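Local coordinates for protein hydroxynitrile lyase (PDB 5Y02) that probably acts as a lyase on cyanohydrins and, as a homodimeric stress-responsive A/B barrel domain, binds (R)-mandelonitrile between its sheet and helices, at residues A[26-31]-A[61-66]. Residues are numbered along the deposited sequence; the frame is centred on the assembly and turned at random.
Sequences QIIADY and FTHAYE. With MXN ((2R)-hydroxy(phenyl)ethanenitrile), chain M.
Tyr31 reaches two partners with one ring: its CE2 atom packs against Tyr65 of the sheet, and its hydroxyl meets the bound (2R)-hydroxy(phenyl)ethanenitrile. The hydrogen bond between Tyr31 OH and MXN O10 is modelled at 2.4 Å, so short that its exact length is doubtful, and either oxygen could be the donor. CG of Tyr31 stands anti to the backbone N (chi1 -166°), which sends the ring from the helix across to the strand. Tyr31 CE2 lies 3.5 Å from Tyr65 CG and also touches Tyr65 CB and CD2. The two ring planes are turned 43° against each other, with centroids 5.2 Å apart, so the pair is oblique. Phe87 and Phe91 of helix 82-91 also meet the Tyr31 ring.

One helical turn earlier, Ile28 packs beside Tyr65. Its CG1 comes to the ring edge, near the plane, 4.0 Å from Tyr65 CE2. Ile28 CD1 reaches the imidazole, 3.6 Å from His63 CD2. His63 ND1 and Thr62 OG1 share a hydrogen bond of 2.7 Å in the ring plane, either one possibly the donor, which helps to hold the imidazole's rotation. Thr62 and His63 form a classic beta bulge opposite Asn13. The polar end of Tyr65 is satisfied by Tyr15 OH and Asn13 OD1.

Helix 21-37 thus packs on strand 63-69 of the antiparallel sheet in this dimeric alpha-beta barrel fold, the axes of the local segments 11.6 Å apart. A phenylalanine in place of Tyr31 would probably leave MXN O10 without this hydroxyl partner. His9 NE2 is also hydrogen-bonded to the ligand. The Tyr31 hydroxyl is consistent with a polar hold on the cyanohydrin oxygen, and packing against Tyr65 and other aromatic rings probably helps to place it.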
# COMPACT_ATOMS: atom_id res chain seq x y z
N GLN A 26 -13.05 12.92 10.39
CA GLN A 26 -14.33 12.24 10.37
C GLN A 26 -14.41 11.17 9.26
O GLN A 26 -14.91 10.06 9.48
CB GLN A 26 -15.48 13.25 10.21
CG GLN A 26 -16.87 12.66 10.36
CD GLN A 26 -17.07 12.01 11.71
OE1 GLN A 26 -17.02 12.69 12.74
NE2 GLN A 26 -17.24 10.69 11.73
N ILE A 27 -13.90 11.51 8.07
CA ILE A 27 -13.93 10.60 6.94
C ILE A 27 -13.14 9.33 7.28
O ILE A 27 -13.59 8.21 7.01
CB ILE A 27 -13.40 11.28 5.66
CG1 ILE A 27 -14.42 12.30 5.14
CG2 ILE A 27 -13.15 10.24 4.56
CD1 ILE A 27 -13.81 13.25 4.12
N ILE A 28 -11.98 9.52 7.90
CA ILE A 28 -11.12 8.42 8.28
C ILE A 28 -11.78 7.57 9.37
O ILE A 28 -11.69 6.33 9.33
CB ILE A 28 -9.72 8.92 8.68
CG1 ILE A 28 -9.01 9.50 7.43
CG2 ILE A 28 -8.88 7.79 9.27
CD1 ILE A 28 -7.80 10.36 7.74
N ALA A 29 -12.44 8.22 10.32
CA ALA A 29 -13.18 7.48 11.36
C ALA A 29 -14.33 6.67 10.75
O ALA A 29 -14.54 5.52 11.16
CB ALA A 29 -13.70 8.41 12.44
N ASP A 30 -15.04 7.25 9.79
CA ASP A 30 -16.13 6.56 9.08
C ASP A 30 -15.60 5.34 8.33
O ASP A 30 -16.24 4.31 8.29
CB ASP A 30 -16.82 7.51 8.07
CG ASP A 30 -17.63 8.64 8.74
OD1 ASP A 30 -17.80 8.63 9.97
OD2 ASP A 30 -18.10 9.55 8.02
N TYR A 31 -14.42 5.48 7.73
CA TYR A 31 -13.78 4.39 7.01
C TYR A 31 -13.48 3.22 7.97
O TYR A 31 -13.90 2.10 7.71
CB TYR A 31 -12.49 4.88 6.37
CG TYR A 31 -11.84 4.01 5.32
CD1 TYR A 31 -12.30 2.74 4.99
CD2 TYR A 31 -10.70 4.49 4.68
CE1 TYR A 31 -11.64 1.97 4.04
CE2 TYR A 31 -10.05 3.73 3.73
CZ TYR A 31 -10.52 2.48 3.42
OH TYR A 31 -9.86 1.74 2.46
N PHE A 61 0.86 11.77 -2.46
CA PHE A 61 -0.06 11.01 -1.61
C PHE A 61 0.32 11.20 -0.14
O PHE A 61 1.50 11.18 0.22
CB PHE A 61 -0.08 9.53 -2.00
CG PHE A 61 -0.66 9.29 -3.36
CD1 PHE A 61 -2.05 9.23 -3.53
CD2 PHE A 61 0.16 9.15 -4.47
CE1 PHE A 61 -2.60 9.02 -4.77
CE2 PHE A 61 -0.39 8.94 -5.73
CZ PHE A 61 -1.77 8.88 -5.89
N THR A 62 -0.68 11.41 0.70
CA THR A 62 -0.46 11.73 2.10
C THR A 62 -0.89 10.65 3.08
O THR A 62 -0.37 10.63 4.19
CB THR A 62 -1.17 13.03 2.49
OG1 THR A 62 -2.57 12.89 2.25
CG2 THR A 62 -0.63 14.20 1.62
N HIS A 63 -1.84 9.82 2.68
CA HIS A 63 -2.44 8.82 3.55
C HIS A 63 -2.45 7.45 2.88
O HIS A 63 -2.63 7.33 1.64
CB HIS A 63 -3.88 9.16 3.81
CG HIS A 63 -4.09 10.32 4.72
ND1 HIS A 63 -3.81 11.62 4.35
CD2 HIS A 63 -4.63 10.39 5.96
CE1 HIS A 63 -4.15 12.43 5.34
NE2 HIS A 63 -4.65 11.71 6.32
N ALA A 64 -2.25 6.41 3.70
CA ALA A 64 -2.39 5.03 3.28
C ALA A 64 -3.38 4.33 4.19
O ALA A 64 -3.45 4.62 5.40
CB ALA A 64 -1.06 4.30 3.32
N TYR A 65 -4.12 3.40 3.61
CA TYR A 65 -5.10 2.58 4.34
C TYR A 65 -4.95 1.14 3.84
O TYR A 65 -4.93 0.89 2.63
CB TYR A 65 -6.53 3.06 4.09
CG TYR A 65 -6.68 4.56 4.08
CD1 TYR A 65 -6.36 5.28 2.93
CD2 TYR A 65 -7.13 5.26 5.19
CE1 TYR A 65 -6.49 6.65 2.88
CE2 TYR A 65 -7.27 6.65 5.15
CZ TYR A 65 -6.95 7.33 3.98
OH TYR A 65 -7.06 8.70 3.88
N GLU A 66 -4.88 0.20 4.77
CA GLU A 66 -4.72 -1.20 4.43
C GLU A 66 -5.83 -2.01 5.10
O GLU A 66 -6.22 -1.71 6.25
CB GLU A 66 -3.34 -1.71 4.87
CG GLU A 66 -2.94 -1.32 6.28
CD GLU A 66 -1.62 -1.93 6.72
OE1 GLU A 66 -1.64 -3.08 7.19
OE2 GLU A 66 -0.56 -1.27 6.54
C1 MXN M . -13.41 2.11 0.06
C2 MXN M . -14.08 3.11 -0.63
C3 MXN M . -15.47 3.16 -0.65
C4 MXN M . -16.19 2.20 0.05
C5 MXN M . -15.54 1.18 0.73
C6 MXN M . -14.15 1.13 0.74
C7 MXN M . -11.92 2.08 0.00
C8 MXN M . -11.58 1.91 -1.43
N9 MXN M . -11.32 1.77 -2.56
O10 MXN M . -11.40 0.99 0.77